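Local coordinates for glutamate ABC superfamily ATP binding cassette transporter, binding protein (Enterococcus faecium DO, PDB 5EYF) that probably captures glutamate outside the cell, closing its two lobes round the amino acid, and delivers it to an ABC transporter for uptake, at residues B[26-31]-B[234-239]; B[158-163]-B[183-188]. All coordinates share one frame; numbering follows the deposited sequence. Where two conformers were deposited one is given.

Both contacts are largely buried and apolar, but they belong to different parts of the fold. Interaction 1 joins a turn of the first lobe to the end of helix 227-235, nearer the middle of the chain and the glutamate site. Interaction 2 packs helix 156-164 against the loop entering strand 188-191, in the second lobe and away from the annotated sites. Obliquely placed aromatic rings and a leucine fill the first; an edge-to-face ring pair and an asparagine amide shape the second. Their centres lie about 17 Å apart, yet in one of two Arg26 conformers Arg26 NH1 reaches Asp183 OD2 at 2.8 Å, a salt bridge that may tie the lobes in part of the molecules.

Interaction 1 of 2, residues B[26-31]-B[234-239]; sequences RLFGMM and KWFPNE
Trp235, whose ring packs on Leu27, gives its NE1 hydrogen to Asp44 OD2 of helix 41-54; this bond should limit rotation of the indole, and Lys234 NZ, in a salt bridge to that same oxygen, helps to hold it. The ring receives Leu27 at its six-membered side: Leu27 O stands 3.6 Å above the plane, displaced toward the rim, and lies 3.9 Å from Trp235 CE3, while Leu27 CD2 is 4.1 Å from that carbon. The leucine and the indole run alongside each other, pointing opposite ways. Leu27 takes a positive phi (87°), in the left-handed region, and the next residues, Phe28 and Gly29, form a classic beta bulge. This is the first lobe of a two-lobed solute-binding protein of family 3, and helix 227-235 ends here against it. Phe236, the first residue to leave helical geometry, has CG anti to its carbonyl carbon (chi1 -53°), which brings the ring up to both neighbours: CE1 is 4.0 Å from Leu27 CD1, and CZ is 3.5 Å from Phe28 CZ. The two phenyl rings are neither stacked nor edge-to-face, with planes at 43° and centroids 5.5 Å apart. Phe103 meets both rings, and Phe41 packs edge-to-face with Phe236, widening the aromatic cluster. Beyond it, the Phe28 side chain touches Thr85, a glutamate-binding residue, and comes within about 8 Å of the bound glutamate.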
ATOM      1  N   ARG B  26      14.740 -14.532  -1.089  0.61 26.64           N
ATOM      2  CA  ARG B  26      15.317 -13.990  -2.317  0.61 28.21           C
ATOM      3  C   ARG B  26      14.644 -12.673  -2.679  0.61 27.91           C
ATOM      4  O   ARG B  26      13.421 -12.547  -2.585  0.61 28.06           O
ATOM      5  CB  ARG B  26      15.179 -14.969  -3.485  0.61 30.78           C
ATOM      6  CG  ARG B  26      16.067 -14.599  -4.680  0.61 34.77           C
ATOM      7  CD  ARG B  26      15.935 -15.558  -5.875  0.61 39.00           C
ATOM      8  NE  ARG B  26      14.825 -15.172  -6.743  0.61 42.60           N
ATOM      9  CZ  ARG B  26      14.925 -14.329  -7.768  0.61 44.75           C
ATOM     10  NH1 ARG B  26      13.849 -14.021  -8.478  0.61 45.28           N
ATOM     11  NH2 ARG B  26      16.092 -13.790  -8.085  0.61 45.55           N
ATOM     12  N   LEU B  27      15.463 -11.712  -3.112  1.00 26.31           N
ATOM     13  CA  LEU B  27      15.115 -10.330  -3.495  1.00 22.34           C
ATOM     14  C   LEU B  27      15.127  -9.377  -2.305  1.00 20.33           C
ATOM     15  O   LEU B  27      15.152  -8.151  -2.509  1.00 20.51           O
ATOM     16  CB  LEU B  27      13.775 -10.204  -4.238  1.00 24.09           C
ATOM     17  CG  LEU B  27      13.621 -11.110  -5.467  1.00 26.69           C
ATOM     18  CD1 LEU B  27      12.258 -10.883  -6.142  1.00 27.52           C
ATOM     19  CD2 LEU B  27      14.772 -10.837  -6.419  1.00 27.11           C
ATOM     20  N   PHE B  28      15.095  -9.903  -1.074  1.00 19.79           N
ATOM     21  CA  PHE B  28      15.066  -9.040   0.108  1.00 18.50           C
ATOM     22  C   PHE B  28      16.253  -9.257   1.033  1.00 19.46           C
ATOM     23  O   PHE B  28      16.962  -8.296   1.345  1.00 19.64           O
ATOM     24  CB  PHE B  28      13.751  -9.208   0.875  1.00 18.34           C
ATOM     25  CG  PHE B  28      12.592  -8.618   0.158  1.00 19.17           C
ATOM     26  CD1 PHE B  28      12.325  -7.252   0.260  1.00 19.71           C
ATOM     27  CD2 PHE B  28      11.814  -9.402  -0.675  1.00 20.26           C
ATOM     28  CE1 PHE B  28      11.248  -6.692  -0.428  1.00 19.44           C
ATOM     29  CE2 PHE B  28      10.742  -8.849  -1.364  1.00 19.24           C
ATOM     30  CZ  PHE B  28      10.468  -7.478  -1.228  1.00 20.73           C
ATOM     31  N   GLY B  29      16.480 -10.486   1.492  1.00 21.08           N
ATOM     32  CA  GLY B  29      17.630 -10.793   2.316  1.00 22.92           C
ATOM     33  C   GLY B  29      17.890 -12.259   2.152  1.00 25.08           C
ATOM     34  O   GLY B  29      17.144 -13.079   2.690  1.00 25.06           O
HETATM   35  N   MSE B  30      18.965 -12.581   1.452  0.70 26.23           N
HETATM   36  CA  MSE B  30      19.296 -13.951   1.110  0.70 28.94           C
HETATM   37  C   MSE B  30      20.785 -14.157   1.262  0.70 28.54           C
HETATM   38  O   MSE B  30      21.556 -13.425   0.664  0.70 29.48           O
HETATM   39  CB  MSE B  30      18.882 -14.231  -0.324  0.70 34.46           C
HETATM   40  CG  MSE B  30      19.649 -15.337  -0.969  0.70 41.53           C
HETATM   41 SE   MSE B  30      18.380 -16.685  -1.402  0.70 49.59          SE
HETATM   42  CE  MSE B  30      18.040 -17.352   0.376  0.70 48.57           C
HETATM   43  N   MSE B  31      21.201 -15.152   2.044  1.00 29.64           N
HETATM   44  CA  MSE B  31      22.628 -15.428   2.172  1.00 30.94           C
HETATM   45  C   MSE B  31      23.161 -16.028   0.884  1.00 33.33           C
HETATM   46  O   MSE B  31      22.650 -17.039   0.405  1.00 33.03           O
HETATM   47  CB  MSE B  31      22.897 -16.367   3.334  1.00 32.63           C
HETATM   48  CG  MSE B  31      24.346 -16.856   3.342  1.00 32.61           C
HETATM   49 SE   MSE B  31      25.669 -15.431   3.594  0.57 35.76          SE
HETATM   50  CE  MSE B  31      25.263 -14.969   5.420  1.00 36.85           C
ATOM     51  N   LYS B 234      17.092  -1.812  -9.073  1.00 18.94           N
ATOM     52  CA  LYS B 234      18.023  -2.938  -9.089  1.00 19.84           C
ATOM     53  C   LYS B 234      17.313  -4.258  -8.819  1.00 20.93           C
ATOM     54  O   LYS B 234      17.598  -5.271  -9.476  1.00 23.30           O
ATOM     55  CB  LYS B 234      19.122  -2.704  -8.046  1.00 20.07           C
ATOM     56  CG  LYS B 234      20.093  -3.892  -7.862  1.00 22.43           C
ATOM     57  CD  LYS B 234      21.151  -3.576  -6.802  1.00 24.99           C
ATOM     58  CE  LYS B 234      21.888  -4.815  -6.352  1.00 25.60           C
ATOM     59  NZ  LYS B 234      22.838  -4.529  -5.237  1.00 24.44           N
ATOM     60  N   TRP B 235      16.379  -4.264  -7.869  1.00 19.79           N
ATOM     61  CA  TRP B 235      15.750  -5.498  -7.400  1.00 20.65           C
ATOM     62  C   TRP B 235      14.403  -5.800  -8.050  1.00 21.79           C
ATOM     63  O   TRP B 235      14.057  -6.977  -8.189  1.00 22.55           O
ATOM     64  CB  TRP B 235      15.596  -5.463  -5.864  1.00 20.43           C
ATOM     65  CG  TRP B 235      16.973  -5.531  -5.240  1.00 19.67           C
ATOM     66  CD1 TRP B 235      17.724  -4.485  -4.754  1.00 19.17           C
ATOM     67  CD2 TRP B 235      17.799  -6.687  -5.160  1.00 20.77           C
ATOM     68  NE1 TRP B 235      18.952  -4.941  -4.337  1.00 20.43           N
ATOM     69  CE2 TRP B 235      19.019  -6.289  -4.567  1.00 20.45           C
ATOM     70  CE3 TRP B 235      17.615  -8.032  -5.493  1.00 21.75           C
ATOM     71  CZ2 TRP B 235      20.066  -7.187  -4.321  1.00 21.24           C
ATOM     72  CZ3 TRP B 235      18.640  -8.916  -5.239  1.00 23.30           C
ATOM     73  CH2 TRP B 235      19.857  -8.489  -4.666  1.00 22.80           C
ATOM     74  N   PHE B 236      13.651  -4.784  -8.473  1.00 20.02           N
ATOM     75  CA  PHE B 236      12.302  -4.965  -9.019  1.00 19.52           C
ATOM     76  C   PHE B 236      12.144  -4.243 -10.353  1.00 22.20           C
ATOM     77  O   PHE B 236      11.214  -3.447 -10.540  1.00 22.84           O
ATOM     78  CB  PHE B 236      11.273  -4.478  -8.003  1.00 19.41           C
ATOM     79  CG  PHE B 236      11.452  -5.097  -6.685  1.00 21.23           C
ATOM     80  CD1 PHE B 236      11.128  -6.429  -6.503  1.00 23.00           C
ATOM     81  CD2 PHE B 236      12.035  -4.394  -5.638  1.00 20.45           C
ATOM     82  CE1 PHE B 236      11.342  -7.034  -5.301  1.00 24.62           C
ATOM     83  CE2 PHE B 236      12.273  -5.023  -4.428  1.00 22.44           C
ATOM     84  CZ  PHE B 236      11.907  -6.334  -4.256  1.00 24.26           C
ATOM     85  N   PRO B 237      13.004  -4.543 -11.327  1.00 23.14           N
ATOM     86  CA  PRO B 237      12.990  -3.761 -12.571  1.00 25.77           C
ATOM     87  C   PRO B 237      11.706  -3.895 -13.373  1.00 27.83           C
ATOM     88  O   PRO B 237      11.367  -2.977 -14.130  1.00 31.80           O
ATOM     89  CB  PRO B 237      14.192  -4.316 -13.343  1.00 25.34           C
ATOM     90  CG  PRO B 237      14.382  -5.719 -12.817  1.00 24.26           C
ATOM     91  CD  PRO B 237      14.033  -5.611 -11.359  1.00 23.80           C
ATOM     92  N   ASN B 238      10.966  -4.992 -13.227  1.00 26.49           N
ATOM     93  CA  ASN B 238       9.759  -5.202 -14.017  1.00 29.17           C
ATOM     94  C   ASN B 238       8.497  -5.232 -13.167  1.00 29.26           C
ATOM     95  O   ASN B 238       7.435  -5.623 -13.669  1.00 30.91           O
ATOM     96  CB  ASN B 238       9.873  -6.496 -14.831  1.00 32.70           C
ATOM     97  CG  ASN B 238      11.008  -6.447 -15.827  1.00 38.13           C
ATOM     98  OD1 ASN B 238      11.307  -5.387 -16.391  1.00 41.52           O
ATOM     99  ND2 ASN B 238      11.653  -7.587 -16.051  1.00 39.02           N
ATOM    100  N   GLU B 239       8.582  -4.832 -11.900  1.00 27.35           N
ATOM    101  CA  GLU B 239       7.435  -4.838 -10.999  1.00 28.36           C
ATOM    102  C   GLU B 239       7.336  -3.454 -10.369  1.00 26.82           C
ATOM    103  O   GLU B 239       8.173  -3.077  -9.542  1.00 28.53           O
ATOM    104  CB  GLU B 239       7.568  -5.926  -9.930  1.00 32.68           C
ATOM    105  CG  GLU B 239       7.563  -7.365 -10.478  1.00 37.95           C
ATOM    106  CD  GLU B 239       6.214  -7.787 -11.075  1.00 41.17           C
ATOM    107  OE1 GLU B 239       5.185  -7.113 -10.822  1.00 41.95           O
ATOM    108  OE2 GLU B 239       6.185  -8.792 -11.815  1.00 43.26           O
TER

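Interaction 2 of 2, residues B[158-163]-B[183-188]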
ATOM      1  N   GLU B 158      10.463 -24.971   3.025  1.00 27.65           N
ATOM      2  CA  GLU B 158       9.633 -26.124   3.371  1.00 27.99           C
ATOM      3  C   GLU B 158       8.232 -25.968   2.802  1.00 24.20           C
ATOM      4  O   GLU B 158       7.634 -26.931   2.299  1.00 24.91           O
ATOM      5  CB  GLU B 158       9.553 -26.257   4.889  1.00 32.30           C
ATOM      6  CG  GLU B 158      10.214 -27.434   5.499  1.00 37.32           C
ATOM      7  CD  GLU B 158       9.337 -28.054   6.573  0.47 39.40           C
ATOM      8  OE1 GLU B 158       8.857 -27.310   7.459  0.74 39.54           O
ATOM      9  OE2 GLU B 158       9.098 -29.279   6.503  0.35 40.97           O
ATOM     10  N   ALA B 159       7.683 -24.749   2.890  1.00 24.73           N
ATOM     11  CA  ALA B 159       6.368 -24.481   2.330  1.00 22.49           C
ATOM     12  C   ALA B 159       6.360 -24.716   0.832  1.00 21.32           C
ATOM     13  O   ALA B 159       5.405 -25.276   0.287  1.00 20.93           O
ATOM     14  CB  ALA B 159       5.961 -23.034   2.651  1.00 22.55           C
ATOM     15  N   PHE B 160       7.426 -24.314   0.142  1.00 22.41           N
ATOM     16  CA  PHE B 160       7.444 -24.496  -1.305  1.00 23.17           C
ATOM     17  C   PHE B 160       7.641 -25.960  -1.710  1.00 23.57           C
ATOM     18  O   PHE B 160       7.018 -26.422  -2.672  1.00 23.61           O
ATOM     19  CB  PHE B 160       8.511 -23.605  -1.936  1.00 23.72           C
ATOM     20  CG  PHE B 160       8.547 -23.708  -3.413  1.00 25.75           C
ATOM     21  CD1 PHE B 160       7.403 -23.425  -4.148  1.00 25.80           C
ATOM     22  CD2 PHE B 160       9.696 -24.112  -4.079  1.00 28.77           C
ATOM     23  CE1 PHE B 160       7.391 -23.524  -5.508  1.00 27.93           C
ATOM     24  CE2 PHE B 160       9.692 -24.207  -5.458  1.00 30.52           C
ATOM     25  CZ  PHE B 160       8.538 -23.915  -6.168  1.00 30.11           C
ATOM     26  N   THR B 161       8.503 -26.714  -1.011  1.00 24.63           N
ATOM     27  CA  THR B 161       8.582 -28.125  -1.381  1.00 25.50           C
ATOM     28  C   THR B 161       7.274 -28.847  -1.072  1.00 25.57           C
ATOM     29  O   THR B 161       6.890 -29.751  -1.816  1.00 27.09           O
ATOM     30  CB  THR B 161       9.778 -28.820  -0.716  1.00 27.46           C
ATOM     31  OG1 THR B 161       9.727 -28.639   0.700  1.00 30.40           O
ATOM     32  CG2 THR B 161      11.104 -28.256  -1.257  1.00 29.28           C
ATOM     33  N   ALA B 162       6.549 -28.434  -0.023  1.00 23.74           N
ATOM     34  CA  ALA B 162       5.243 -29.023   0.236  1.00 23.53           C
ATOM     35  C   ALA B 162       4.282 -28.717  -0.904  1.00 23.03           C
ATOM     36  O   ALA B 162       3.496 -29.582  -1.311  1.00 24.68           O
ATOM     37  CB  ALA B 162       4.680 -28.532   1.565  1.00 25.79           C
ATOM     38  N   LEU B 163       4.354 -27.504  -1.456  1.00 23.36           N
ATOM     39  CA  LEU B 163       3.538 -27.186  -2.626  1.00 22.92           C
ATOM     40  C   LEU B 163       3.934 -28.069  -3.803  1.00 24.08           C
ATOM     41  O   LEU B 163       3.071 -28.628  -4.499  1.00 23.52           O
ATOM     42  CB  LEU B 163       3.685 -25.699  -2.991  1.00 20.26           C
ATOM     43  CG  LEU B 163       2.827 -25.266  -4.176  1.00 21.73           C
ATOM     44  CD1 LEU B 163       1.338 -25.326  -3.827  1.00 23.80           C
ATOM     45  CD2 LEU B 163       3.194 -23.835  -4.614  1.00 21.43           C
ATOM     46  N   ASP B 183      10.178 -16.936  -9.869  0.81 45.08           N
ATOM     47  CA  ASP B 183      11.293 -16.800 -10.802  0.81 49.03           C
ATOM     48  C   ASP B 183      12.164 -18.052 -10.792  0.81 50.48           C
ATOM     49  O   ASP B 183      12.689 -18.462 -11.832  0.81 51.65           O
ATOM     50  CB  ASP B 183      12.128 -15.564 -10.461  0.81 51.91           C
ATOM     51  CG  ASP B 183      11.420 -14.248 -10.783  0.81 53.77           C
ATOM     52  OD1 ASP B 183      10.456 -14.239 -11.586  0.81 54.33           O
ATOM     53  OD2 ASP B 183      11.846 -13.205 -10.239  0.81 54.26           O
ATOM     54  N   GLU B 184      12.323 -18.684  -9.628  0.88 50.74           N
ATOM     55  CA  GLU B 184      13.126 -19.897  -9.565  0.88 51.49           C
ATOM     56  C   GLU B 184      12.397 -21.124 -10.098  0.88 49.20           C
ATOM     57  O   GLU B 184      13.046 -22.136 -10.367  0.88 48.15           O
ATOM     58  CB  GLU B 184      13.568 -20.176  -8.130  0.88 54.62           C
ATOM     59  CG  GLU B 184      14.327 -19.055  -7.479  0.88 57.26           C
ATOM     60  CD  GLU B 184      15.582 -18.678  -8.234  0.88 58.86           C
ATOM     61  OE1 GLU B 184      15.479 -17.940  -9.237  0.88 59.30           O
ATOM     62  OE2 GLU B 184      16.673 -19.123  -7.824  0.88 59.71           O
ATOM     63  N   ASN B 185      11.074 -21.079 -10.240  1.00 47.68           N
ATOM     64  CA  ASN B 185      10.298 -22.297 -10.475  1.00 47.04           C
ATOM     65  C   ASN B 185       9.175 -22.058 -11.473  1.00 46.50           C
ATOM     66  O   ASN B 185       8.032 -21.771 -11.096  1.00 45.28           O
ATOM     67  CB  ASN B 185       9.761 -22.848  -9.156  1.00 46.96           C
ATOM     68  CG  ASN B 185      10.871 -23.094  -8.139  1.00 48.36           C
ATOM     69  OD1 ASN B 185      11.405 -24.201  -8.032  1.00 47.99           O
ATOM     70  ND2 ASN B 185      11.209 -22.066  -7.379  1.00 49.41           N
ATOM     71  N   PRO B 186       9.455 -22.238 -12.765  1.00 47.91           N
ATOM     72  CA  PRO B 186       8.499 -21.826 -13.809  1.00 47.69           C
ATOM     73  C   PRO B 186       7.217 -22.656 -13.887  1.00 45.38           C
ATOM     74  O   PRO B 186       6.298 -22.250 -14.607  1.00 46.82           O
ATOM     75  CB  PRO B 186       9.318 -21.958 -15.100  1.00 49.04           C
ATOM     76  CG  PRO B 186      10.428 -22.899 -14.763  1.00 49.52           C
ATOM     77  CD  PRO B 186      10.754 -22.644 -13.328  1.00 49.29           C
ATOM     78  N   GLU B 187       7.112 -23.786 -13.191  0.92 40.89           N
ATOM     79  CA  GLU B 187       5.861 -24.532 -13.190  0.92 38.83           C
ATOM     80  C   GLU B 187       4.790 -23.884 -12.323  0.92 33.93           C
ATOM     81  O   GLU B 187       3.661 -24.394 -12.284  0.92 33.44           O
ATOM     82  CB  GLU B 187       6.091 -25.965 -12.700  0.92 42.22           C
ATOM     83  CG  GLU B 187       6.767 -26.885 -13.687  0.92 47.29           C
ATOM     84  CD  GLU B 187       6.831 -28.306 -13.165  0.92 51.43           C
ATOM     85  OE1 GLU B 187       7.942 -28.871 -13.104  0.92 52.34           O
ATOM     86  OE2 GLU B 187       5.761 -28.848 -12.799  0.92 53.13           O
ATOM     87  N   TYR B 188       5.126 -22.804 -11.616  1.00 30.56           N
ATOM     88  CA  TYR B 188       4.260 -22.183 -10.621  1.00 28.63           C
ATOM     89  C   TYR B 188       4.064 -20.713 -10.956  1.00 29.03           C
ATOM     90  O   TYR B 188       4.940 -20.080 -11.546  1.00 29.39           O
ATOM     91  CB  TYR B 188       4.855 -22.336  -9.223  1.00 27.01           C
ATOM     92  CG  TYR B 188       4.994 -23.790  -8.892  1.00 26.76           C
ATOM     93  CD1 TYR B 188       3.978 -24.459  -8.232  1.00 28.39           C
ATOM     94  CD2 TYR B 188       6.112 -24.513  -9.286  1.00 28.49           C
ATOM     95  CE1 TYR B 188       4.070 -25.787  -7.955  1.00 28.27           C
ATOM     96  CE2 TYR B 188       6.204 -25.842  -9.026  1.00 29.29           C
ATOM     97  CZ  TYR B 188       5.174 -26.474  -8.359  1.00 31.06           C
ATOM     98  OH  TYR B 188       5.266 -27.805  -8.090  1.00 34.36           O
TER
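Residues 158-163, within helix 156-164, face the connection between helix 175-182 and strand 188-191, and the backbones stay well apart: the nearest CA pairs are Phe160 with Asn185 at 9.9 Å and Leu163 with Tyr188 at 9.5 Å. Side chains about one helical turn apart therefore do the bridging. A type I beta turn from Asn185 to Tyr188, closed by Tyr188 N to Asn185 O, brings both of its end side chains round toward the helix. Phe160, its CG anti to the backbone N (chi1 -178°), extends its ring from the helix so that the outer end meets both. Tyr188 takes the CE1-CZ side, a T-shaped pair with the phenylalanine edge toward the tyrosine face, planes at 75° and centroids 5.3 Å apart; Phe160 CE1 stands over that face, shifted toward its rim. The adjoining CZ-CE2 edge lies against the Asn185 amide, whose plane is turned 60° from the ring: Asn185 CG and OD1 are each 3.1 Å from Phe160 CE2, OD1 near the ring plane. Leu163 meets the tyrosine obliquely through CD2, 3.8 Å from Tyr188 CD1. Leu110 of strand 103-112 touches Phe160, Leu163 and Tyr188, placing the contact between helix and central sheet in the second lobe. Asn185 ND2 bonds to Ile181 O, which holds the amide's rotation; the packing of the ring edge on it is mainly dispersive, with at most a minor, uncertain polar share.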